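Local coordinates for protein branched-chain amino acid aminotransferase (PDB 5CE8) that probably transfers the amino group of leucine, isoleucine and valine to 2-oxoglutarate, using pyridoxal 5'-phosphate as cofactor, at residues L76-T81 with A124-A129; W149-T154 with A185-A190; N201-R206 with F256-A261. All blocks are in the same frame, centred on the assembly; numbering follows the deposited sequence.

Contact 1: residues L76-T81 with A124-A129; sequences LDVPYT and ASVAIA
V78 and V126 meet through methyls that their first torsions set. V78 has CG1 anti to the backbone N (chi1 176°), and this branch touches CG2 of V126 at 4.0 Å. The two valine side chains cross at about a right angle. Y80 places its ring beside its own backbone N (chi1 -68°), and its CD2 lies 4.1 Å from the same V126 CG2. The Y80 and V126 side chains slide past each other in opposite directions. One methyl of V126 thus serves two residues of 76-81.

A124 is the other anchor. Its CB points at the loop and is touched by L76 CD1 at 3.9 Å and by V78 CG2 at 4.2 Å. Its backbone N donates the one hydrogen bond between the segments, to D77 O, at 2.8 Å. The bond is fairly straight, 164° at the hydrogen. P79 sets its ring against the A124 carbonyl, with CD 3.3 Å from A124 O. Contact is therefore made by a main-chain bond, aliphatic groups and the Y80 ring, with D77 and P79 on the solvent side.

The loop 76-81 links helix 60-74 to helix 82-95, and T81 is the N-cap of the latter. Strand 125-132 lies inside an antiparallel sheet, between strands 14-17 and 102-109. L85 of helix 82-95 packs on both Y80 and V126. W16 of strand 14-17 meets the Y80 ring edge-to-face and also touches V126. The contact thus joins the link between two helices to an interior strand of this sheet.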
ATOM      1  N   LEU A  76     -18.823  -9.253  20.448  1.00 20.41           N
ATOM      2  CA  LEU A  76     -19.863  -8.733  21.348  1.00 20.48           C
ATOM      3  C   LEU A  76     -20.868  -9.873  21.672  1.00 20.92           C
ATOM      4  O   LEU A  76     -21.211 -10.648  20.781  1.00 22.91           O
ATOM      5  CB  LEU A  76     -20.532  -7.613  20.565  1.00 21.04           C
ATOM      6  CG  LEU A  76     -21.646  -6.934  21.300  1.00 20.36           C
ATOM      7  CD1 LEU A  76     -21.083  -6.264  22.555  1.00 22.85           C
ATOM      8  CD2 LEU A  76     -22.317  -5.978  20.397  1.00 24.33           C
ATOM      9  N   ASP A  77     -21.275 -10.071  22.937  1.00 27.86           N
ATOM     10  CA  ASP A  77     -22.036 -11.251  23.304  1.00 31.29           C
ATOM     11  C   ASP A  77     -23.495 -10.766  23.361  1.00 29.46           C
ATOM     12  O   ASP A  77     -23.885 -10.029  24.270  1.00 35.99           O
ATOM     13  CB  ASP A  77     -21.510 -11.826  24.633  1.00 32.54           C
ATOM     14  CG  ASP A  77     -22.408 -12.914  25.245  1.00 34.09           C
ATOM     15  OD1 ASP A  77     -23.198 -13.571  24.565  1.00 35.04           O
ATOM     16  OD2 ASP A  77     -22.312 -13.088  26.472  1.00 40.77           O
ATOM     17  N   VAL A  78     -24.285 -11.177  22.372  1.00 32.58           N
ATOM     18  CA  VAL A  78     -25.702 -10.772  22.296  1.00 30.62           C
ATOM     19  C   VAL A  78     -26.556 -11.909  22.847  1.00 29.14           C
ATOM     20  O   VAL A  78     -26.656 -12.952  22.242  1.00 30.13           O
ATOM     21  CB  VAL A  78     -26.075 -10.385  20.868  1.00 28.52           C
ATOM     22  CG1 VAL A  78     -27.563 -10.061  20.770  1.00 29.36           C
ATOM     23  CG2 VAL A  78     -25.260  -9.178  20.440  1.00 29.80           C
ATOM     24  N   PRO A  79     -27.205 -11.719  24.012  1.00 31.57           N
ATOM     25  CA  PRO A  79     -27.877 -12.869  24.600  1.00 30.89           C
ATOM     26  C   PRO A  79     -29.279 -13.137  24.075  1.00 29.55           C
ATOM     27  O   PRO A  79     -30.133 -13.536  24.825  1.00 31.87           O
ATOM     28  CB  PRO A  79     -27.911 -12.497  26.094  1.00 29.50           C
ATOM     29  CG  PRO A  79     -27.988 -11.008  26.102  1.00 32.87           C
ATOM     30  CD  PRO A  79     -27.197 -10.556  24.916  1.00 32.29           C
ATOM     31  N   TYR A  80     -29.530 -12.891  22.816  1.00 29.40           N
ATOM     32  CA  TYR A  80     -30.832 -13.113  22.209  1.00 28.35           C
ATOM     33  C   TYR A  80     -30.682 -13.786  20.888  1.00 28.86           C
ATOM     34  O   TYR A  80     -29.735 -13.520  20.146  1.00 30.59           O
ATOM     35  CB  TYR A  80     -31.501 -11.793  21.947  1.00 29.28           C
ATOM     36  CG  TYR A  80     -31.894 -11.045  23.181  1.00 33.55           C
ATOM     37  CD1 TYR A  80     -33.018 -11.443  23.930  1.00 30.55           C
ATOM     38  CD2 TYR A  80     -31.133  -9.956  23.642  1.00 30.30           C
ATOM     39  CE1 TYR A  80     -33.390 -10.726  25.067  1.00 34.62           C
ATOM     40  CE2 TYR A  80     -31.492  -9.264  24.770  1.00 34.23           C
ATOM     41  CZ  TYR A  80     -32.619  -9.635  25.482  1.00 37.52           C
ATOM     42  OH  TYR A  80     -32.970  -8.948  26.643  1.00 46.13           O
ATOM     43  N   THR A  81     -31.669 -14.576  20.508  1.00 30.74           N
ATOM     44  CA  THR A  81     -31.594 -15.175  19.162  1.00 30.30           C
ATOM     45  C   THR A  81     -32.238 -14.221  18.150  1.00 28.54           C
ATOM     46  O   THR A  81     -32.916 -13.217  18.467  1.00 25.32           O
ATOM     47  CB  THR A  81     -32.318 -16.496  19.158  1.00 29.87           C
ATOM     48  OG1 THR A  81     -33.682 -16.195  19.486  1.00 30.74           O
ATOM     49  CG2 THR A  81     -31.722 -17.414  20.176  1.00 26.77           C
ATOM     50  N   ALA A 124     -24.027  -7.940  26.108  1.00 27.34           N
ATOM     51  CA  ALA A 124     -24.686  -6.758  25.505  1.00 27.37           C
ATOM     52  C   ALA A 124     -26.112  -6.568  25.941  1.00 26.47           C
ATOM     53  O   ALA A 124     -26.793  -7.561  26.253  1.00 29.92           O
ATOM     54  CB  ALA A 124     -24.708  -6.908  23.979  1.00 28.33           C
ATOM     55  N   SER A 125     -26.581  -5.312  25.847  1.00 26.66           N
ATOM     56  CA  SER A 125     -28.012  -5.004  25.825  1.00 27.15           C
ATOM     57  C   SER A 125     -28.455  -4.786  24.380  1.00 23.43           C
ATOM     58  O   SER A 125     -27.635  -4.445  23.524  1.00 26.38           O
ATOM     59  CB  SER A 125     -28.315  -3.764  26.643  1.00 27.34           C
ATOM     60  OG  SER A 125     -28.159  -3.969  28.027  1.00 28.35           O
ATOM     61  N   VAL A 126     -29.744  -4.982  24.105  1.00 24.47           N
ATOM     62  CA  VAL A 126     -30.311  -4.658  22.828  1.00 22.73           C
ATOM     63  C   VAL A 126     -31.472  -3.677  23.017  1.00 20.99           C
ATOM     64  O   VAL A 126     -32.304  -3.835  23.861  1.00 24.15           O
ATOM     65  CB  VAL A 126     -30.719  -5.840  21.994  1.00 22.32           C
ATOM     66  CG1 VAL A 126     -31.338  -5.354  20.667  1.00 23.16           C
ATOM     67  CG2 VAL A 126     -29.512  -6.735  21.705  1.00 21.41           C
ATOM     68  N   ALA A 127     -31.439  -2.579  22.305  1.00 18.40           N
ATOM     69  CA  ALA A 127     -32.607  -1.659  22.235  1.00 17.61           C
ATOM     70  C   ALA A 127     -33.063  -1.613  20.805  1.00 21.55           C
ATOM     71  O   ALA A 127     -32.208  -1.671  19.826  1.00 17.19           O
ATOM     72  CB  ALA A 127     -32.230  -0.278  22.720  1.00 17.52           C
ATOM     73  N   ILE A 128     -34.367  -1.505  20.650  1.00 20.20           N
ATOM     74  CA  ILE A 128     -35.026  -1.505  19.349  1.00 21.59           C
ATOM     75  C   ILE A 128     -36.089  -0.471  19.348  1.00 24.73           C
ATOM     76  O   ILE A 128     -37.091  -0.533  20.091  1.00 24.39           O
ATOM     77  CB  ILE A 128     -35.732  -2.776  18.958  1.00 20.87           C
ATOM     78  CG1 ILE A 128     -34.796  -3.918  18.776  1.00 22.23           C
ATOM     79  CG2 ILE A 128     -36.552  -2.577  17.663  1.00 23.27           C
ATOM     80  CD1 ILE A 128     -35.457  -5.274  18.967  1.00 22.06           C
ATOM     81  N   ALA A 129     -35.852   0.479  18.480  1.00 21.70           N
ATOM     82  CA  ALA A 129     -36.738   1.607  18.221  1.00 26.98           C
ATOM     83  C   ALA A 129     -37.266   1.541  16.814  1.00 27.53           C
ATOM     84  O   ALA A 129     -36.511   1.177  15.852  1.00 24.24           O
ATOM     85  CB  ALA A 129     -35.980   2.886  18.372  1.00 29.10           C
TER

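Contact 2: residues W149-T154 with A185-A190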
ATOM      1  N   TRP A 149     -11.682  10.825   1.938  1.00 15.69           N
ATOM      2  CA  TRP A 149     -11.664   9.742   2.864  1.00 15.28           C
ATOM      3  C   TRP A 149     -11.810   8.381   2.240  1.00 15.12           C
ATOM      4  O   TRP A 149     -12.717   8.128   1.539  1.00 17.59           O
ATOM      5  CB  TRP A 149     -12.833   9.923   3.891  1.00 17.68           C
ATOM      6  CG  TRP A 149     -12.635  11.166   4.716  1.00 17.85           C
ATOM      7  CD1 TRP A 149     -13.231  12.345   4.499  1.00 18.10           C
ATOM      8  CD2 TRP A 149     -11.795  11.333   5.844  1.00 16.35           C
ATOM      9  NE1 TRP A 149     -12.804  13.233   5.396  1.00 19.83           N
ATOM     10  CE2 TRP A 149     -11.848  12.647   6.185  1.00 18.66           C
ATOM     11  CE3 TRP A 149     -10.883  10.535   6.485  1.00 17.88           C
ATOM     12  CZ2 TRP A 149     -11.075  13.198   7.265  1.00 19.94           C
ATOM     13  CZ3 TRP A 149     -10.126  11.043   7.525  1.00 17.24           C
ATOM     14  CH2 TRP A 149     -10.228  12.382   7.896  1.00 17.90           C
ATOM     15  N   ARG A 150     -10.891   7.485   2.503  1.00 17.16           N
ATOM     16  CA  ARG A 150     -11.042   6.134   2.055  1.00 19.31           C
ATOM     17  C   ARG A 150     -11.843   5.317   3.058  1.00 18.98           C
ATOM     18  O   ARG A 150     -11.781   5.608   4.241  1.00 17.15           O
ATOM     19  CB  ARG A 150      -9.673   5.487   1.875  1.00 19.48           C
ATOM     20  CG  ARG A 150      -8.763   6.226   0.920  1.00 20.45           C
ATOM     21  CD  ARG A 150      -9.342   6.205  -0.518  1.00 25.23           C
ATOM     22  NE  ARG A 150      -8.426   6.671  -1.576  1.00 26.19           N
ATOM     23  CZ  ARG A 150      -8.522   7.832  -2.275  1.00 34.41           C
ATOM     24  NH1 ARG A 150      -9.460   8.760  -2.044  1.00 28.63           N
ATOM     25  NH2 ARG A 150      -7.633   8.081  -3.267  1.00 38.43           N
ATOM     26  N   ARG A 151     -12.573   4.324   2.562  1.00 18.06           N
ATOM     27  CA  ARG A 151     -13.225   3.333   3.416  1.00 19.25           C
ATOM     28  C   ARG A 151     -12.249   2.649   4.381  1.00 19.49           C
ATOM     29  O   ARG A 151     -11.169   2.203   4.006  1.00 19.53           O
ATOM     30  CB  ARG A 151     -13.932   2.278   2.547  1.00 19.09           C
ATOM     31  CG  ARG A 151     -14.731   1.197   3.205  1.00 18.24           C
ATOM     32  CD  ARG A 151     -16.127   1.531   3.810  1.00 22.75           C
ATOM     33  NE  ARG A 151     -16.780   0.237   4.053  1.00 26.14           N
ATOM     34  CZ  ARG A 151     -17.548  -0.122   5.107  1.00 28.65           C
ATOM     35  NH1 ARG A 151     -17.914   0.740   6.031  1.00 28.52           N
ATOM     36  NH2 ARG A 151     -17.997  -1.385   5.198  1.00 29.49           N
ATOM     37  N   VAL A 152     -12.671   2.470   5.600  1.00 18.01           N
ATOM     38  CA  VAL A 152     -11.771   1.946   6.601  1.00 21.14           C
ATOM     39  C   VAL A 152     -11.491   0.486   6.093  1.00 20.14           C
ATOM     40  O   VAL A 152     -12.401  -0.158   5.515  1.00 22.42           O
ATOM     41  CB  VAL A 152     -12.308   2.101   8.066  1.00 24.13           C
ATOM     42  CG1 VAL A 152     -13.576   1.438   8.352  1.00 26.64           C
ATOM     43  CG2 VAL A 152     -11.315   1.544   9.048  1.00 27.07           C
ATOM     44  N   HIS A 153     -10.280  -0.006   6.290  1.00 18.43           N
ATOM     45  CA  HIS A 153      -9.769  -1.223   5.678  1.00 18.53           C
ATOM     46  C   HIS A 153      -9.950  -2.444   6.612  1.00 18.34           C
ATOM     47  O   HIS A 153      -9.890  -2.311   7.839  1.00 17.54           O
ATOM     48  CB  HIS A 153      -8.302  -1.021   5.332  1.00 18.85           C
ATOM     49  CG  HIS A 153      -7.756  -2.060   4.379  1.00 18.46           C
ATOM     50  ND1 HIS A 153      -7.009  -3.133   4.797  1.00 18.31           N
ATOM     51  CD2 HIS A 153      -7.888  -2.196   3.031  1.00 20.47           C
ATOM     52  CE1 HIS A 153      -6.725  -3.895   3.767  1.00 18.09           C
ATOM     53  NE2 HIS A 153      -7.223  -3.327   2.673  1.00 18.22           N
ATOM     54  N   THR A 154     -10.202  -3.618   6.024  1.00 19.14           N
ATOM     55  CA  THR A 154     -10.364  -4.896   6.806  1.00 20.15           C
ATOM     56  C   THR A 154      -9.202  -5.238   7.794  1.00 21.69           C
ATOM     57  O   THR A 154      -9.444  -5.852   8.872  1.00 18.78           O
ATOM     58  CB  THR A 154     -10.666  -6.110   5.814  1.00 19.03           C
ATOM     59  OG1 THR A 154     -10.853  -7.372   6.487  1.00 16.70           O
ATOM     60  CG2 THR A 154      -9.434  -6.334   4.829  1.00 18.33           C
ATOM     61  N   ALA A 185     -21.847  10.762  -0.658  1.00 19.81           N
ATOM     62  CA  ALA A 185     -20.450  10.382  -0.859  1.00 19.85           C
ATOM     63  C   ALA A 185     -20.281   9.119  -1.566  1.00 17.93           C
ATOM     64  O   ALA A 185     -21.053   8.245  -1.372  1.00 22.33           O
ATOM     65  CB  ALA A 185     -19.727  10.260   0.444  1.00 18.80           C
ATOM     66  N   ILE A 186     -19.193   9.003  -2.330  1.00 17.45           N
ATOM     67  CA  ILE A 186     -18.697   7.675  -2.767  1.00 18.99           C
ATOM     68  C   ILE A 186     -17.339   7.537  -2.170  1.00 19.76           C
ATOM     69  O   ILE A 186     -16.548   8.410  -2.306  1.00 25.31           O
ATOM     70  CB  ILE A 186     -18.640   7.502  -4.343  1.00 18.34           C
ATOM     71  CG1 ILE A 186     -20.038   7.135  -4.890  1.00 19.97           C
ATOM     72  CG2 ILE A 186     -17.801   6.293  -4.769  1.00 18.67           C
ATOM     73  CD1 ILE A 186     -20.296   7.718  -6.193  1.00 20.55           C
ATOM     74  N   MET A 187     -16.997   6.332  -1.675  1.00 18.16           N
ATOM     75  CA  MET A 187     -15.752   6.109  -1.052  1.00 17.31           C
ATOM     76  C   MET A 187     -15.007   5.012  -1.798  1.00 14.67           C
ATOM     77  O   MET A 187     -15.604   3.930  -2.111  1.00 18.19           O
ATOM     78  CB  MET A 187     -15.956   5.598   0.411  1.00 19.84           C
ATOM     79  CG  MET A 187     -16.193   6.727   1.420  1.00 23.66           C
ATOM     80  SD  MET A 187     -16.081   6.163   3.161  1.00 29.59           S
ATOM     81  CE  MET A 187     -17.656   5.557   3.098  1.00 21.45           C
ATOM     82  N   LEU A 188     -13.762   5.306  -2.107  1.00 15.06           N
ATOM     83  CA  LEU A 188     -12.788   4.344  -2.620  1.00 15.05           C
ATOM     84  C   LEU A 188     -12.243   3.526  -1.450  1.00 17.73           C
ATOM     85  O   LEU A 188     -12.121   4.034  -0.346  1.00 20.30           O
ATOM     86  CB  LEU A 188     -11.668   5.038  -3.289  1.00 15.78           C
ATOM     87  CG  LEU A 188     -12.008   5.939  -4.451  1.00 17.03           C
ATOM     88  CD1 LEU A 188     -10.805   6.379  -5.287  1.00 20.13           C
ATOM     89  CD2 LEU A 188     -13.015   5.226  -5.378  1.00 18.39           C
ATOM     90  N   ASN A 189     -11.920   2.255  -1.670  1.00 22.06           N
ATOM     91  CA  ASN A 189     -11.146   1.470  -0.693  1.00 19.11           C
ATOM     92  C   ASN A 189      -9.589   1.803  -0.707  1.00 19.25           C
ATOM     93  O   ASN A 189      -9.147   2.684  -1.476  1.00 19.03           O
ATOM     94  CB  ASN A 189     -11.446  -0.012  -0.811  1.00 17.58           C
ATOM     95  CG  ASN A 189     -10.847  -0.658  -2.071  1.00 18.26           C
ATOM     96  OD1 ASN A 189     -10.279   0.039  -2.959  1.00 17.40           O
ATOM     97  ND2 ASN A 189     -11.169  -1.934  -2.254  1.00 15.43           N
ATOM     98  N   ALA A 190      -8.768   1.142   0.131  1.00 18.47           N
ATOM     99  CA  ALA A 190      -7.343   1.544   0.261  1.00 18.28           C
ATOM    100  C   ALA A 190      -6.615   1.284  -1.066  1.00 17.68           C
ATOM    101  O   ALA A 190      -5.615   1.864  -1.365  1.00 21.16           O
ATOM    102  CB  ALA A 190      -6.654   0.755   1.282  1.00 21.82           C
TER
HETATM  103  O   HOH W   1     -12.516   7.671  -1.276  1.00 19.30           O
HETATM  104  O   HOH W   2     -10.132   0.239   2.307  1.00 19.98           O
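The guanidinium of R150 has L188 CD1 over one face, 4.0 Å above the plane and over its centre. The R150 and L188 side chains run side by side and point the same way. Their stems also touch, R150 CD to L188 CB at 3.8 Å. A bend at chi2 (-65°) turns the arginine chain along the leucine. The H153 ring has a water at its edge, in plane, and its CD2 meets A190 CB at 3.6 Å.

The backbones are joined directly once. R151 N donates to L188 O at 3.0 Å, with the donor tilted 20° from the carbonyl plane. R150 CA adds a CA-H...O contact to the same oxygen at 3.4 Å. Two waters extend this join. One accepts from L188 N at 2.8 Å and donates to W149 O, with a weak bond from R150 NH1. The other, the water at the H153 edge, accepts from A190 N at 2.7 Å and donates to R151 O. M187 packs its SD against R151 N and CA.

The segments join the loop before helix 167-179 to the end of strand 184-188. R151 belongs to the PLP pocket, and its NE donates to G218 O. R150 NH2 donates to S148 O of the fourth subunit, where the R150 NH1 groups of two chains come close. H153 NE2 pairs with E191. One direct bond and two waters satisfy part of this buried main chain; N169 pairs with R150 O and V152 N. The arginine stems pack here, while their charged ends serve the pocket and a subunit interface.

Contact 3: residues N201-R206 with F256-A261. With PLP (pyridoxal-5'-phosphate), chain D.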
ATOM      1  N   ASN A 201     -24.815   0.584  -0.664  1.00 20.46           N
ATOM      2  CA  ASN A 201     -23.989  -0.173  -1.645  1.00 20.55           C
ATOM      3  C   ASN A 201     -24.221   0.522  -2.961  1.00 22.26           C
ATOM      4  O   ASN A 201     -25.155   1.349  -3.109  1.00 21.56           O
ATOM      5  CB  ASN A 201     -24.319  -1.630  -1.762  1.00 20.11           C
ATOM      6  CG  ASN A 201     -23.986  -2.422  -0.474  1.00 19.66           C
ATOM      7  OD1 ASN A 201     -24.855  -2.936   0.129  1.00 20.36           O
ATOM      8  ND2 ASN A 201     -22.742  -2.452  -0.065  1.00 22.25           N
ATOM      9  N   ILE A 202     -23.320   0.267  -3.879  1.00 19.45           N
ATOM     10  CA  ILE A 202     -23.287   0.963  -5.197  1.00 22.49           C
ATOM     11  C   ILE A 202     -23.362  -0.077  -6.316  1.00 20.37           C
ATOM     12  O   ILE A 202     -22.741  -1.160  -6.228  1.00 19.58           O
ATOM     13  CB  ILE A 202     -21.953   1.704  -5.443  1.00 24.90           C
ATOM     14  CG1 ILE A 202     -21.640   2.589  -4.271  1.00 32.16           C
ATOM     15  CG2 ILE A 202     -21.980   2.596  -6.706  1.00 27.90           C
ATOM     16  CD1 ILE A 202     -20.341   3.380  -4.399  1.00 33.00           C
ATOM     17  N   PHE A 203     -24.121   0.268  -7.379  1.00 19.75           N
ATOM     18  CA  PHE A 203     -24.225  -0.518  -8.596  1.00 19.18           C
ATOM     19  C   PHE A 203     -23.975   0.362  -9.830  1.00 19.99           C
ATOM     20  O   PHE A 203     -24.467   1.491  -9.932  1.00 17.32           O
ATOM     21  CB  PHE A 203     -25.647  -1.154  -8.719  1.00 16.71           C
ATOM     22  CG  PHE A 203     -25.868  -2.366  -7.895  1.00 20.37           C
ATOM     23  CD1 PHE A 203     -26.279  -2.243  -6.584  1.00 20.15           C
ATOM     24  CD2 PHE A 203     -25.898  -3.625  -8.471  1.00 21.75           C
ATOM     25  CE1 PHE A 203     -26.539  -3.325  -5.789  1.00 20.47           C
ATOM     26  CE2 PHE A 203     -26.187  -4.740  -7.648  1.00 23.49           C
ATOM     27  CZ  PHE A 203     -26.489  -4.588  -6.317  1.00 21.76           C
ATOM     28  N   ILE A 204     -23.254  -0.142 -10.828  1.00 19.44           N
ATOM     29  CA  ILE A 204     -23.298   0.581 -12.085  1.00 20.91           C
ATOM     30  C   ILE A 204     -23.931  -0.279 -13.174  1.00 19.71           C
ATOM     31  O   ILE A 204     -23.944  -1.435 -13.054  1.00 14.36           O
ATOM     32  CB  ILE A 204     -21.896   1.089 -12.489  1.00 22.81           C
ATOM     33  CG1 ILE A 204     -20.962  -0.085 -12.768  1.00 25.20           C
ATOM     34  CG2 ILE A 204     -21.389   2.067 -11.405  1.00 20.55           C
ATOM     35  CD1 ILE A 204     -19.647   0.363 -13.378  1.00 28.09           C
ATOM     36  N   VAL A 205     -24.309   0.327 -14.298  1.00 20.08           N
ATOM     37  CA  VAL A 205     -24.613  -0.437 -15.501  1.00 17.61           C
ATOM     38  C   VAL A 205     -23.613  -0.032 -16.562  1.00 19.28           C
ATOM     39  O   VAL A 205     -23.367   1.072 -16.810  1.00 18.88           O
ATOM     40  CB  VAL A 205     -26.014  -0.346 -16.003  1.00 16.45           C
ATOM     41  CG1 VAL A 205     -26.280  -1.312 -17.108  1.00 16.72           C
ATOM     42  CG2 VAL A 205     -27.022  -0.673 -14.931  1.00 17.16           C
ATOM     43  N   ARG A 206     -23.007  -1.007 -17.175  1.00 25.07           N
ATOM     44  CA  ARG A 206     -21.941  -0.706 -18.104  1.00 26.45           C
ATOM     45  C   ARG A 206     -22.197  -1.688 -19.191  1.00 26.28           C
ATOM     46  O   ARG A 206     -21.970  -2.888 -19.018  1.00 22.58           O
ATOM     47  CB  ARG A 206     -20.610  -0.917 -17.451  1.00 26.24           C
ATOM     48  CG  ARG A 206     -19.407  -0.789 -18.357  1.00 28.27           C
ATOM     49  CD  ARG A 206     -18.135  -0.938 -17.541  1.00 33.73           C
ATOM     50  NE  ARG A 206     -16.991  -0.696 -18.420  1.00 37.53           N
ATOM     51  CZ  ARG A 206     -16.564  -1.577 -19.307  1.00 38.50           C
ATOM     52  NH1 ARG A 206     -17.155  -2.761 -19.406  1.00 38.45           N
ATOM     53  NH2 ARG A 206     -15.529  -1.289 -20.086  1.00 38.54           N
ATOM     54  N   PHE A 256     -26.506   3.627  -9.485  1.00 19.67           N
ATOM     55  CA  PHE A 256     -27.421   3.763  -8.359  1.00 19.24           C
ATOM     56  C   PHE A 256     -26.860   3.207  -7.040  1.00 20.77           C
ATOM     57  O   PHE A 256     -26.053   2.285  -7.002  1.00 18.84           O
ATOM     58  CB  PHE A 256     -28.792   3.138  -8.678  1.00 19.93           C
ATOM     59  CG  PHE A 256     -28.814   1.666  -8.983  1.00 19.54           C
ATOM     60  CD1 PHE A 256     -28.538   1.204 -10.254  1.00 19.79           C
ATOM     61  CD2 PHE A 256     -29.176   0.724  -8.015  1.00 19.23           C
ATOM     62  CE1 PHE A 256     -28.649  -0.169 -10.599  1.00 20.08           C
ATOM     63  CE2 PHE A 256     -29.291  -0.618  -8.355  1.00 18.05           C
ATOM     64  CZ  PHE A 256     -28.960  -1.089  -9.623  1.00 21.03           C
ATOM     65  N   PHE A 257     -27.345   3.812  -5.969  1.00 23.13           N
ATOM     66  CA  PHE A 257     -27.133   3.386  -4.595  1.00 22.92           C
ATOM     67  C   PHE A 257     -28.338   2.560  -4.131  1.00 19.86           C
ATOM     68  O   PHE A 257     -29.506   2.786  -4.557  1.00 17.53           O
ATOM     69  CB  PHE A 257     -27.174   4.572  -3.663  1.00 22.40           C
ATOM     70  CG  PHE A 257     -25.979   5.464  -3.691  1.00 26.82           C
ATOM     71  CD1 PHE A 257     -24.752   4.995  -3.357  1.00 24.78           C
ATOM     72  CD2 PHE A 257     -26.110   6.850  -4.039  1.00 26.11           C
ATOM     73  CE1 PHE A 257     -23.662   5.855  -3.303  1.00 26.70           C
ATOM     74  CE2 PHE A 257     -25.020   7.679  -4.027  1.00 24.02           C
ATOM     75  CZ  PHE A 257     -23.776   7.185  -3.644  1.00 25.01           C
ATOM     76  N   VAL A 258     -28.046   1.604  -3.225  1.00 21.01           N
ATOM     77  CA  VAL A 258     -29.046   0.725  -2.622  1.00 17.42           C
ATOM     78  C   VAL A 258     -28.731   0.659  -1.115  1.00 19.91           C
ATOM     79  O   VAL A 258     -27.521   0.753  -0.717  1.00 18.66           O
ATOM     80  CB  VAL A 258     -29.158  -0.675  -3.285  1.00 19.27           C
ATOM     81  CG1 VAL A 258     -29.325  -0.527  -4.788  1.00 21.67           C
ATOM     82  CG2 VAL A 258     -27.956  -1.517  -2.993  1.00 16.99           C
ATOM     83  N   GLY A 259     -29.820   0.597  -0.320  1.00 19.04           N
ATOM     84  CA  GLY A 259     -29.730   0.487   1.100  1.00 21.10           C
ATOM     85  C   GLY A 259     -31.123   0.530   1.659  1.00 21.80           C
ATOM     86  O   GLY A 259     -32.078   0.942   0.963  1.00 19.76           O
ATOM     87  N   THR A 260     -31.233   0.086   2.926  1.00 22.82           N
ATOM     88  CA  THR A 260     -32.485  -0.029   3.545  1.00 21.88           C
ATOM     89  C   THR A 260     -33.086   1.355   3.487  1.00 20.88           C
ATOM     90  O   THR A 260     -34.224   1.468   2.994  1.00 19.05           O
ATOM     91  CB  THR A 260     -32.431  -0.645   4.951  1.00 21.67           C
ATOM     92  OG1 THR A 260     -32.186  -2.057   4.836  1.00 23.98           O
ATOM     93  CG2 THR A 260     -33.804  -0.470   5.725  1.00 23.49           C
ATOM     94  N   ALA A 261     -32.361   2.405   3.963  1.00 21.78           N
ATOM     95  CA  ALA A 261     -32.894   3.766   4.015  1.00 23.99           C
ATOM     96  C   ALA A 261     -32.942   4.360   2.628  1.00 24.96           C
ATOM     97  O   ALA A 261     -33.868   5.090   2.279  1.00 23.80           O
ATOM     98  CB  ALA A 261     -32.063   4.670   4.945  1.00 23.87           C
TER
HETATM   99  N1  PLP D 301     -23.213   0.047   3.293  1.00 18.64           N
HETATM  100  C2  PLP D 301     -22.842   0.242   4.555  1.00 23.58           C
HETATM  101  C2A PLP D 301     -21.491   0.802   4.882  1.00 24.34           C
HETATM  102  C3  PLP D 301     -23.773   0.010   5.651  1.00 24.45           C
HETATM  103  O3  PLP D 301     -23.398   0.312   6.958  1.00 23.41           O
HETATM  104  C4  PLP D 301     -25.129  -0.506   5.321  1.00 23.64           C
HETATM  105  C4A PLP D 301     -26.176  -0.806   6.376  1.00 23.39           C
HETATM  106  C5  PLP D 301     -25.404  -0.715   3.871  1.00 24.16           C
HETATM  107  C6  PLP D 301     -24.378  -0.404   2.935  1.00 20.07           C
HETATM  108  C5A PLP D 301     -26.721  -1.161   3.304  1.00 22.10           C
HETATM  109  O4P PLP D 301     -27.148  -2.358   3.850  1.00 22.37           O
HETATM  110  P   PLP D 301     -28.685  -2.708   3.804  1.00 23.52           P
HETATM  111  O1P PLP D 301     -29.507  -1.589   4.532  1.00 24.84           O
HETATM  112  O2P PLP D 301     -29.010  -2.996   2.401  1.00 20.22           O
HETATM  113  O3P PLP D 301     -28.912  -3.925   4.656  1.00 19.84           O
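F203 and F256 lie against each other on an antiparallel pair of strands, 201-206 and 254-259, in the mixed sheet of this class-IV aminotransferase. CB of F203 sits over one face of the F256 ring, 3.6 Å from its centroid, a CH-pi contact. The two rings are near parallel, at 2°, but slid apart so that they barely overlap. F256 takes chi1 61°, which puts CG between its backbone N and carbonyl carbon and brings the ring under CB of F203. V258 CG2 touches the edge of the F203 ring at CE1, 3.6 Å away. I202 and F257 lie side by side on the other face of the sheet.

Four backbone hydrogen bonds set this register. N201 and V258 exchange two, and F203 and F256 exchange two. I202 and F257 form the non-hydrogen-bonded pair between them. The N201 O also takes a CA-H...O contact from F257 CA at 3.2 Å and lies at the edge of the F257 ring, in plane.

Beyond the strands, helix 223-235 covers F203 through V228 and V258 through T224, while helix 279-292 packs on F256. N201 ND2 donates to L220 O, and OD1 takes a weak bond from G222 N. These bonds are consistent with holding the amide beside the cofactor, with OD1 3.8 Å from PLP C6. Strand 254-259 runs on through G259 to T260, which binds the phosphate. R66, Y167, I223 and T224 also hydrogen-bond to PLP. T260 grips a single phosphate oxygen twice: its N donates to PLP O1P at 2.9 Å and its OG1 donates to PLP O1P at 2.7 Å.

Contacts 2 and 3 both reach the cofactor and the mixed sheet, contact 2 entering the sheet through strand 184-188. Their centres are 16 Å apart, and they touch: I186 CG1 lies 3.8 Å from I202 CD1, and A185 O lies 3.7 Å from F257 CZ. Contact 3 holds T260, which binds the PLP phosphate, and contact 2 brings the R151 side chain to about 4 Å from PLP. Contact 1 stands apart at the antiparallel sheet, across the chain's centre from contact 3, their centres 29 Å apart. Its centre is 28 Å from that of contact 2. Its V126 side chain is about 11 Å from that of PLP-binding H63. Contacts 1 and 2 both touch the second subunit.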